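PDB 4Z9D: pertussis toxin-like subunit ArtA from Escherichia coli, which probably transfers ADP-ribose from NAD to trimeric G proteins of the host cell, as the enzymatic subunit of a pertussis-like toxin. Local coordinates for residues Asp5-Asp11 against Tyr78-Ala84; Ala49-Thr55 against Asn117-Glu123. The protein carries 2 engineered substitutions. All blocks are in the same frame, centred on the assembly; numbering follows the deposited sequence.

Interaction 1: residues Asp5-Asp11 against Tyr78-Ala84. With NAD (nicotinamide-adenine-dinucleotide), chain F.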
loop_
_atom_site.group_PDB
_atom_site.type_symbol
_atom_site.label_atom_id
_atom_site.label_comp_id
_atom_site.label_asym_id
_atom_site.label_seq_id
_atom_site.Cartn_x
_atom_site.Cartn_y
_atom_site.Cartn_z
ATOM N N ASP A 5 2.166 -2.232 -14.705
ATOM C CA ASP A 5 1.442 -1.836 -13.509
ATOM C C ASP A 5 2.384 -1.123 -12.546
ATOM O O ASP A 5 3.417 -1.669 -12.159
ATOM C CB ASP A 5 0.830 -3.049 -12.806
ATOM C CG ASP A 5 -0.398 -3.592 -13.513
ATOM O OD1 ASP A 5 -1.078 -2.820 -14.228
ATOM O OD2 ASP A 5 -0.668 -4.809 -13.360
ATOM N N PHE A 6 2.042 0.104 -12.179
ATOM C CA PHE A 6 2.777 0.806 -11.124
ATOM C C PHE A 6 1.827 1.126 -9.993
ATOM O O PHE A 6 0.643 1.353 -10.232
ATOM C CB PHE A 6 3.442 2.082 -11.656
ATOM C CG PHE A 6 4.617 1.814 -12.549
ATOM C CD1 PHE A 6 4.455 1.739 -13.925
ATOM C CD2 PHE A 6 5.878 1.626 -12.015
ATOM C CE1 PHE A 6 5.531 1.489 -14.749
ATOM C CE2 PHE A 6 6.961 1.367 -12.833
ATOM C CZ PHE A 6 6.787 1.301 -14.207
ATOM N N VAL A 7 2.331 1.095 -8.764
ATOM C CA VAL A 7 1.529 1.472 -7.605
ATOM C C VAL A 7 2.272 2.456 -6.706
ATOM O O VAL A 7 3.483 2.666 -6.856
ATOM C CB VAL A 7 1.124 0.231 -6.758
ATOM C CG1 VAL A 7 0.290 -0.740 -7.582
ATOM C CG2 VAL A 7 2.355 -0.472 -6.211
ATOM N N TYR A 8 1.533 3.077 -5.795
ATOM C CA TYR A 8 2.122 3.979 -4.814
ATOM C C TYR A 8 2.001 3.466 -3.386
ATOM O O TYR A 8 1.024 2.800 -3.034
ATOM C CB TYR A 8 1.462 5.343 -4.854
ATOM C CG TYR A 8 1.555 6.090 -6.151
ATOM C CD1 TYR A 8 2.705 6.788 -6.479
ATOM C CD2 TYR A 8 0.474 6.149 -7.011
ATOM C CE1 TYR A 8 2.781 7.521 -7.658
ATOM C CE2 TYR A 8 0.545 6.862 -8.201
ATOM C CZ TYR A 8 1.701 7.548 -8.510
ATOM O OH TYR A 8 1.764 8.266 -9.684
ATOM N N ARG A 9 2.958 3.843 -2.547
ATOM C CA ARG A 9 2.831 3.596 -1.111
ATOM C C ARG A 9 3.301 4.808 -0.327
ATOM O O ARG A 9 4.363 5.350 -0.606
ATOM C CB ARG A 9 3.623 2.346 -0.678
ATOM C CG ARG A 9 3.624 2.139 0.849
ATOM C CD ARG A 9 4.167 0.776 1.302
ATOM N NE ARG A 9 4.334 0.775 2.762
ATOM C CZ ARG A 9 3.351 0.607 3.635
ATOM N NH1 ARG A 9 2.118 0.353 3.214
ATOM N NH2 ARG A 9 3.610 0.665 4.942
ATOM N N VAL A 10 2.488 5.244 0.629
ATOM C CA VAL A 10 2.889 6.279 1.568
ATOM C C VAL A 10 3.502 5.613 2.804
ATOM O O VAL A 10 2.896 4.725 3.394
ATOM C CB VAL A 10 1.697 7.162 1.966
ATOM C CG1 VAL A 10 2.142 8.244 2.959
ATOM C CG2 VAL A 10 1.116 7.815 0.731
ATOM N N ASP A 11 4.708 6.037 3.187
ATOM C CA ASP A 11 5.420 5.437 4.324
ATOM C C ASP A 11 6.291 6.486 5.023
ATOM O O ASP A 11 6.770 7.420 4.387
ATOM C CB ASP A 11 6.269 4.247 3.841
ATOM C CG ASP A 11 6.614 3.268 4.964
ATOM O OD1 ASP A 11 7.361 3.662 5.892
ATOM O OD2 ASP A 11 6.151 2.103 4.920
ATOM N N TYR A 78 6.703 9.940 2.877
ATOM C CA TYR A 78 7.186 9.872 1.510
ATOM C C TYR A 78 6.162 9.117 0.678
ATOM O O TYR A 78 5.503 8.205 1.178
ATOM C CB TYR A 78 8.544 9.161 1.438
ATOM C CG TYR A 78 9.631 9.805 2.277
ATOM C CD1 TYR A 78 10.577 10.635 1.704
ATOM C CD2 TYR A 78 9.720 9.553 3.644
ATOM C CE1 TYR A 78 11.578 11.203 2.458
ATOM C CE2 TYR A 78 10.719 10.124 4.413
ATOM C CZ TYR A 78 11.645 10.952 3.813
ATOM O OH TYR A 78 12.647 11.528 4.567
ATOM N N ARG A 79 6.014 9.504 -0.582
ATOM C CA ARG A 79 5.248 8.708 -1.528
ATOM C C ARG A 79 6.230 7.940 -2.396
ATOM O O ARG A 79 7.035 8.549 -3.095
ATOM C CB ARG A 79 4.345 9.593 -2.398
ATOM C CG ARG A 79 3.429 8.814 -3.334
ATOM C CD ARG A 79 2.635 9.718 -4.245
ATOM N NE ARG A 79 3.483 10.428 -5.203
ATOM C CZ ARG A 79 3.680 11.743 -5.217
ATOM N NH1 ARG A 79 3.076 12.518 -4.335
ATOM N NH2 ARG A 79 4.466 12.281 -6.136
ATOM N N TYR A 80 6.179 6.616 -2.335
ATOM C CA TYR A 80 7.026 5.779 -3.175
ATOM C C TYR A 80 6.267 5.304 -4.402
ATOM O O TYR A 80 5.100 4.917 -4.304
ATOM C CB TYR A 80 7.540 4.573 -2.378
ATOM C CG TYR A 80 8.540 4.929 -1.319
ATOM C CD1 TYR A 80 9.904 4.944 -1.610
ATOM C CD2 TYR A 80 8.133 5.258 -0.033
ATOM C CE1 TYR A 80 10.829 5.269 -0.644
ATOM C CE2 TYR A 80 9.049 5.606 0.935
ATOM C CZ TYR A 80 10.397 5.602 0.626
ATOM O OH TYR A 80 11.319 5.934 1.593
ATOM N N ARG A 81 6.918 5.344 -5.560
ATOM C CA ARG A 81 6.337 4.749 -6.756
ATOM C C ARG A 81 6.977 3.399 -6.973
ATOM O O ARG A 81 8.195 3.275 -6.919
ATOM C CB ARG A 81 6.540 5.621 -7.994
ATOM C CG ARG A 81 5.639 5.161 -9.130
ATOM C CD ARG A 81 6.008 5.770 -10.474
ATOM N NE ARG A 81 6.178 7.220 -10.436
ATOM C CZ ARG A 81 5.401 8.092 -11.074
ATOM N NH1 ARG A 81 4.362 7.678 -11.791
ATOM N NH2 ARG A 81 5.663 9.390 -10.990
ATOM N N ILE A 82 6.155 2.385 -7.224
ATOM C CA ILE A 82 6.636 1.008 -7.210
ATOM C C ILE A 82 6.175 0.224 -8.424
ATOM O O ILE A 82 5.007 0.270 -8.782
ATOM C CB ILE A 82 6.142 0.266 -5.941
ATOM C CG1 ILE A 82 6.435 1.070 -4.667
ATOM C CG2 ILE A 82 6.727 -1.162 -5.848
ATOM C CD1 ILE A 82 5.647 0.582 -3.452
ATOM N N ARG A 83 7.087 -0.511 -9.065
ATOM C CA ARG A 83 6.670 -1.428 -10.116
ATOM C C ARG A 83 6.030 -2.664 -9.498
ATOM O O ARG A 83 6.617 -3.324 -8.637
ATOM C CB ARG A 83 7.843 -1.829 -11.015
ATOM C CG ARG A 83 7.495 -2.948 -11.996
ATOM C CD ARG A 83 8.583 -3.111 -13.053
ATOM N NE ARG A 83 9.863 -3.495 -12.461
ATOM C CZ ARG A 83 10.154 -4.717 -12.009
ATOM N NH1 ARG A 83 9.247 -5.688 -12.066
ATOM N NH2 ARG A 83 11.351 -4.969 -11.495
ATOM N N ALA A 84 4.799 -2.951 -9.906
ATOM C CA ALA A 84 4.078 -4.108 -9.388
ATOM C C ALA A 84 4.437 -5.341 -10.199
ATOM O O ALA A 84 4.747 -5.244 -11.389
ATOM C CB ALA A 84 2.569 -3.876 -9.430
HETATM P PA NAD F . 1.505 0.058 7.974
HETATM O O1A NAD F . 1.977 -0.809 6.863
HETATM O O2A NAD F . 1.422 -0.496 9.350
HETATM O O5B NAD F . 2.439 1.394 7.959
HETATM C C5B NAD F . 2.365 2.444 8.938
HETATM C C4B NAD F . 3.802 2.732 9.420
HETATM O O4B NAD F . 4.322 1.595 10.174
HETATM C C3B NAD F . 4.718 2.828 8.238
HETATM O O3B NAD F . 4.568 4.159 7.656
HETATM C C2B NAD F . 6.037 2.688 8.942
HETATM O O2B NAD F . 6.199 3.812 9.791
HETATM C C1B NAD F . 5.738 1.482 9.846
HETATM N N9A NAD F . 5.853 0.096 9.267
HETATM C C8A NAD F . 5.118 -0.596 8.399
HETATM N N7A NAD F . 5.660 -1.810 8.277
HETATM C C5A NAD F . 6.721 -1.883 9.086
HETATM C C6A NAD F . 7.603 -2.866 9.343
HETATM N N6A NAD F . 7.428 -4.013 8.691
HETATM N N1A NAD F . 8.618 -2.710 10.208
HETATM C C2A NAD F . 8.747 -1.487 10.864
HETATM N N3A NAD F . 7.820 -0.476 10.580
HETATM C C4A NAD F . 6.829 -0.699 9.700
HETATM O O3 NAD F . 0.077 0.629 7.617
HETATM P PN NAD F . -0.299 1.265 6.169
HETATM O O1N NAD F . 0.399 0.534 5.075
HETATM O O2N NAD F . -0.219 2.739 6.260
HETATM O O5D NAD F . -1.823 0.812 6.113
HETATM C C5D NAD F . -2.758 1.150 7.146
HETATM C C4D NAD F . -4.174 1.193 6.560
HETATM O O4D NAD F . -4.069 2.080 5.394
HETATM C C3D NAD F . -4.618 -0.186 6.039
HETATM O O3D NAD F . -6.045 -0.302 6.065
HETATM C C2D NAD F . -4.163 -0.067 4.598
HETATM O O2D NAD F . -4.839 -1.026 3.754
HETATM C C1D NAD F . -4.551 1.363 4.243
HETATM N N1N NAD F . -3.837 1.783 2.985
HETATM C C2N NAD F . -2.538 2.346 3.052
HETATM C C3N NAD F . -1.825 2.710 1.908
HETATM C C7N NAD F . -0.542 3.283 1.990
HETATM O O7N NAD F . -0.043 3.861 0.879
HETATM N N7N NAD F . 0.091 3.273 3.166
HETATM C C4N NAD F . -2.421 2.502 0.667
HETATM C C5N NAD F . -3.700 1.954 0.581
HETATM C C6N NAD F . -4.411 1.582 1.718
#

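Interaction 2: residues Ala49-Thr55 against Asn117-Glu123. Engineered in segment 117-123: Asp118 (natural residue Glu). With NAD (nicotinamide-adenine-dinucleotide), chain F.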
loop_
_atom_site.group_PDB
_atom_site.type_symbol
_atom_site.label_atom_id
_atom_site.label_comp_id
_atom_site.label_asym_id
_atom_site.label_seq_id
_atom_site.Cartn_x
_atom_site.Cartn_y
_atom_site.Cartn_z
ATOM N N ALA A 49 0.058 -9.794 6.904
ATOM C CA ALA A 49 0.880 -10.429 5.883
ATOM C C ALA A 49 1.113 -9.496 4.712
ATOM O O ALA A 49 1.947 -9.759 3.851
ATOM C CB ALA A 49 0.229 -11.698 5.391
ATOM N N PHE A 50 0.347 -8.425 4.668
ATOM C CA PHE A 50 0.241 -7.634 3.455
ATOM C C PHE A 50 0.890 -6.255 3.585
ATOM O O PHE A 50 0.919 -5.662 4.670
ATOM C CB PHE A 50 -1.237 -7.475 3.072
ATOM C CG PHE A 50 -2.002 -8.770 3.023
ATOM C CD1 PHE A 50 -1.793 -9.674 1.990
ATOM C CD2 PHE A 50 -2.932 -9.089 4.008
ATOM C CE1 PHE A 50 -2.501 -10.871 1.930
ATOM C CE2 PHE A 50 -3.651 -10.282 3.961
ATOM C CZ PHE A 50 -3.429 -11.184 2.913
ATOM N N ILE A 51 1.369 -5.738 2.458
ATOM C CA ILE A 51 1.903 -4.373 2.376
ATOM C C ILE A 51 0.969 -3.569 1.481
ATOM O O ILE A 51 0.807 -3.888 0.311
ATOM C CB ILE A 51 3.330 -4.352 1.804
ATOM C CG1 ILE A 51 4.259 -5.247 2.640
ATOM C CG2 ILE A 51 3.867 -2.925 1.716
ATOM C CD1 ILE A 51 5.536 -5.671 1.909
ATOM N N ALA A 52 0.332 -2.543 2.038
ATOM C CA ALA A 52 -0.701 -1.804 1.318
ATOM C C ALA A 52 -0.115 -0.861 0.279
ATOM O O ALA A 52 0.872 -0.173 0.536
ATOM C CB ALA A 52 -1.556 -1.012 2.293
ATOM N N THR A 53 -0.743 -0.818 -0.892
ATOM C CA THR A 53 -0.396 0.151 -1.941
ATOM C C THR A 53 -1.681 0.628 -2.611
ATOM O O THR A 53 -2.754 0.085 -2.348
ATOM C CB THR A 53 0.537 -0.448 -3.028
ATOM O OG1 THR A 53 -0.203 -1.381 -3.832
ATOM C CG2 THR A 53 1.741 -1.162 -2.422
ATOM N N THR A 54 -1.585 1.649 -3.464
ATOM C CA THR A 54 -2.755 2.096 -4.211
ATOM C C THR A 54 -2.326 2.509 -5.608
ATOM O O THR A 54 -1.203 2.984 -5.802
ATOM C CB THR A 54 -3.466 3.301 -3.527
ATOM O OG1 THR A 54 -4.550 3.770 -4.350
ATOM C CG2 THR A 54 -2.482 4.452 -3.325
ATOM N N THR A 55 -3.211 2.332 -6.581
ATOM C CA THR A 55 -2.912 2.768 -7.944
ATOM C C THR A 55 -3.113 4.269 -8.111
ATOM O O THR A 55 -2.683 4.854 -9.110
ATOM C CB THR A 55 -3.789 2.063 -8.982
ATOM O OG1 THR A 55 -5.171 2.295 -8.681
ATOM C CG2 THR A 55 -3.501 0.561 -9.005
ATOM N N ASN A 117 -8.965 0.800 -6.167
ATOM C CA ASN A 117 -7.551 1.124 -6.355
ATOM C C ASN A 117 -6.616 0.399 -5.399
ATOM O O ASN A 117 -5.398 0.539 -5.494
ATOM C CB ASN A 117 -7.353 2.625 -6.218
ATOM C CG ASN A 117 -8.130 3.394 -7.256
ATOM O OD1 ASN A 117 -8.156 3.012 -8.427
ATOM N ND2 ASN A 117 -8.809 4.450 -6.829
ATOM N N ASP A 118 -7.174 -0.381 -4.482
ATOM C CA ASP A 118 -6.336 -1.080 -3.512
ATOM C C ASP A 118 -5.647 -2.297 -4.095
ATOM O O ASP A 118 -6.274 -3.128 -4.755
ATOM C CB ASP A 118 -7.146 -1.511 -2.291
ATOM C CG ASP A 118 -7.675 -0.335 -1.502
ATOM O OD1 ASP A 118 -6.865 0.266 -0.763
ATOM O OD2 ASP A 118 -8.885 -0.023 -1.606
ATOM N N ILE A 119 -4.348 -2.386 -3.823
ATOM C CA ILE A 119 -3.532 -3.521 -4.232
ATOM C C ILE A 119 -2.641 -3.877 -3.048
ATOM O O ILE A 119 -2.064 -2.990 -2.418
ATOM C CB ILE A 119 -2.699 -3.211 -5.485
ATOM C CG1 ILE A 119 -3.620 -3.123 -6.710
ATOM C CG2 ILE A 119 -1.652 -4.284 -5.711
ATOM C CD1 ILE A 119 -2.912 -2.768 -7.965
ATOM N N VAL A 120 -2.555 -5.154 -2.694
ATOM C CA VAL A 120 -1.645 -5.531 -1.618
ATOM C C VAL A 120 -0.497 -6.364 -2.157
ATOM O O VAL A 120 -0.689 -7.166 -3.065
ATOM C CB VAL A 120 -2.351 -6.323 -0.493
ATOM C CG1 VAL A 120 -3.427 -5.457 0.173
ATOM C CG2 VAL A 120 -2.979 -7.589 -1.034
ATOM N N ALA A 121 0.688 -6.178 -1.581
ATOM C CA ALA A 121 1.821 -7.051 -1.871
ATOM C C ALA A 121 1.949 -8.009 -0.723
ATOM O O ALA A 121 1.728 -7.646 0.435
ATOM C CB ALA A 121 3.091 -6.262 -2.047
ATOM N N VAL A 122 2.327 -9.238 -1.023
ATOM C CA VAL A 122 2.474 -10.208 0.048
ATOM C C VAL A 122 3.933 -10.311 0.512
ATOM O O VAL A 122 4.852 -10.500 -0.288
ATOM C CB VAL A 122 1.923 -11.594 -0.375
ATOM C CG1 VAL A 122 0.420 -11.505 -0.621
ATOM C CG2 VAL A 122 2.643 -12.133 -1.617
ATOM N N GLU A 123 4.115 -10.186 1.826
ATOM C CA GLU A 123 5.398 -10.376 2.527
ATOM C C GLU A 123 6.469 -9.302 2.268
ATOM O O GLU A 123 6.979 -8.700 3.215
ATOM C CB GLU A 123 6.003 -11.762 2.218
ATOM C CG GLU A 123 7.092 -12.140 3.237
ATOM C CD GLU A 123 7.924 -13.377 2.870
ATOM O OE1 GLU A 123 7.377 -14.357 2.314
ATOM O OE2 GLU A 123 9.146 -13.347 3.130
HETATM P PA NAD F . 1.505 0.058 7.974
HETATM O O1A NAD F . 1.977 -0.809 6.863
HETATM O O2A NAD F . 1.422 -0.496 9.350
HETATM O O5B NAD F . 2.439 1.394 7.959
HETATM C C5B NAD F . 2.365 2.444 8.938
HETATM C C4B NAD F . 3.802 2.732 9.420
HETATM O O4B NAD F . 4.322 1.595 10.174
HETATM C C3B NAD F . 4.718 2.828 8.238
HETATM O O3B NAD F . 4.568 4.159 7.656
HETATM C C2B NAD F . 6.037 2.688 8.942
HETATM O O2B NAD F . 6.199 3.812 9.791
HETATM C C1B NAD F . 5.738 1.482 9.846
HETATM N N9A NAD F . 5.853 0.096 9.267
HETATM C C8A NAD F . 5.118 -0.596 8.399
HETATM N N7A NAD F . 5.660 -1.810 8.277
HETATM C C5A NAD F . 6.721 -1.883 9.086
HETATM C C6A NAD F . 7.603 -2.866 9.343
HETATM N N6A NAD F . 7.428 -4.013 8.691
HETATM N N1A NAD F . 8.618 -2.710 10.208
HETATM C C2A NAD F . 8.747 -1.487 10.864
HETATM N N3A NAD F . 7.820 -0.476 10.580
HETATM C C4A NAD F . 6.829 -0.699 9.700
HETATM O O3 NAD F . 0.077 0.629 7.617
HETATM P PN NAD F . -0.299 1.265 6.169
HETATM O O1N NAD F . 0.399 0.534 5.075
HETATM O O2N NAD F . -0.219 2.739 6.260
HETATM O O5D NAD F . -1.823 0.812 6.113
HETATM C C5D NAD F . -2.758 1.150 7.146
HETATM C C4D NAD F . -4.174 1.193 6.560
HETATM O O4D NAD F . -4.069 2.080 5.394
HETATM C C3D NAD F . -4.618 -0.186 6.039
HETATM O O3D NAD F . -6.045 -0.302 6.065
HETATM C C2D NAD F . -4.163 -0.067 4.598
HETATM O O2D NAD F . -4.839 -1.026 3.754
HETATM C C1D NAD F . -4.551 1.363 4.243
HETATM N N1N NAD F . -3.837 1.783 2.985
HETATM C C2N NAD F . -2.538 2.346 3.052
HETATM C C3N NAD F . -1.825 2.710 1.908
HETATM C C7N NAD F . -0.542 3.283 1.990
HETATM O O7N NAD F . -0.043 3.861 0.879
HETATM N N7N NAD F . 0.091 3.273 3.166
HETATM C C4N NAD F . -2.421 2.502 0.667
HETATM C C5N NAD F . -3.700 1.954 0.581
HETATM C C6N NAD F . -4.411 1.582 1.718
HETATM O O HOH W 1 -4.317 -1.306 -0.460
#

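Interaction 1: residues Asp5-Asp11 against Tyr78-Ala84
Val7 and Ile82 face each other in the tightly packed part of this antiparallel strand pair, with CG2 of Val7 3.9 Å from CB of Ile82. Their backbones exchange two bonds, the shorter, 2.7 Å, running from Ile82 N to Val7 O. On the same buried face the CD1 end of Ile82 reaches along to CB of Arg9, and Tyr80 and Tyr78 follow, each with a ring edge turned to the carbonyl oxygen of its partner, Arg9 or Asp11; helix 15-21 covers these two rings. Strand 6-11 is an outer strand of the four-stranded sheet of the ADP-ribosyltransferase fold, and its end carries NAD. Val10 clasps the nicotinamide amide with its backbone, N donating to NAD O7N (2.9 Å) and O accepting from NAD N7N. Arg9, extended from CG to NE, sends its guanidinium to the diphosphate, where NH2 meets NAD O1A at 2.9 Å. Asp11 OD2 takes NH2 of Arg9 in a salt bridge (2.9 Å), which steadies the rotation of the guanidinium, and has a second partner in Arg13. On the opposite face Phe6, Tyr8 and Arg81 are partly exposed, whereas Val7, Ile82 and Tyr80 are buried. There the Tyr8 ring runs alongside Arg79, CD1 to CD 3.7 Å, and its hydroxyl lies over a face of the Arg81 guanidinium, which is salt-bridged to Glu132, while Phe6 slants across Arg83.

Interaction 2: residues Ala49-Thr55 against Asn117-Glu123
Ile51, Ile119 and Thr55 lose the most surface where strand 50-54 runs antiparallel to strand 118-122. Ile51 sits opposite Ala121, and the two exchange a pair of backbone bonds. With CG1 anti to the carbonyl carbon (chi1 -56°) and the chain extended at chi2 (160°), the side chain of Ile51 runs along the sheet and carries CD1 on to Glu123 O at 3.6 Å. Ile119 is gripped mainly through its backbone: its carbonyl oxygen accepts from both Thr53 N (3.0 Å) and Thr53 OG1 (2.8 Å), the hydroxyl arriving from above the carbonyl plane and the amide nearly end-on. CB of Ile119 rests against the same hydroxyl oxygen. At its far end, Ile119 CD1 meets Thr55 CG2 at 3.5 Å, the two side chains crossing at about a right angle. Thr55 N closes the ladder on Asn117 O (3.0 Å). The other face of the pair looks onto the nicotinamide: Ala52 CB lies 3.6 Å from NAD C2N, and the engineered Asp118, Glu in the natural sequence, brings OD1 to 3.7 Å from NAD C6N. A water is hydrogen-bonded to Asp118 OD1 and Thr53 O. Strand 88-90 pairs with the other edge of strand 118-122, Phe88 packing on Ile119 and Ala121; Ile51 and Thr53 rest on strand 6-11, and helix 32-37 covers Phe50, Ala52 and Val120.

Interactions 1 and 2 lie in two different antiparallel sheets, of four and three strands, with centres 10 Å apart. Their segments alternate along the chain: 5-11, 49-55, 78-84, 117-123. The two sheets meet where strand 6-11 comes against strand 50-54, through a probable backbone hydrogen bond from Tyr8 N to Thr54 O (2.7 Å) and a probable one from the Arg9 side chain, NH1, to Ala52 O (3.0 Å). NAD lies across this junction, touching both contacts. A cleft bordered by strands of two sheets that meet at 6-11 and 50-54 is consistent with the NAD-binding site of ADP-ribosylating toxins.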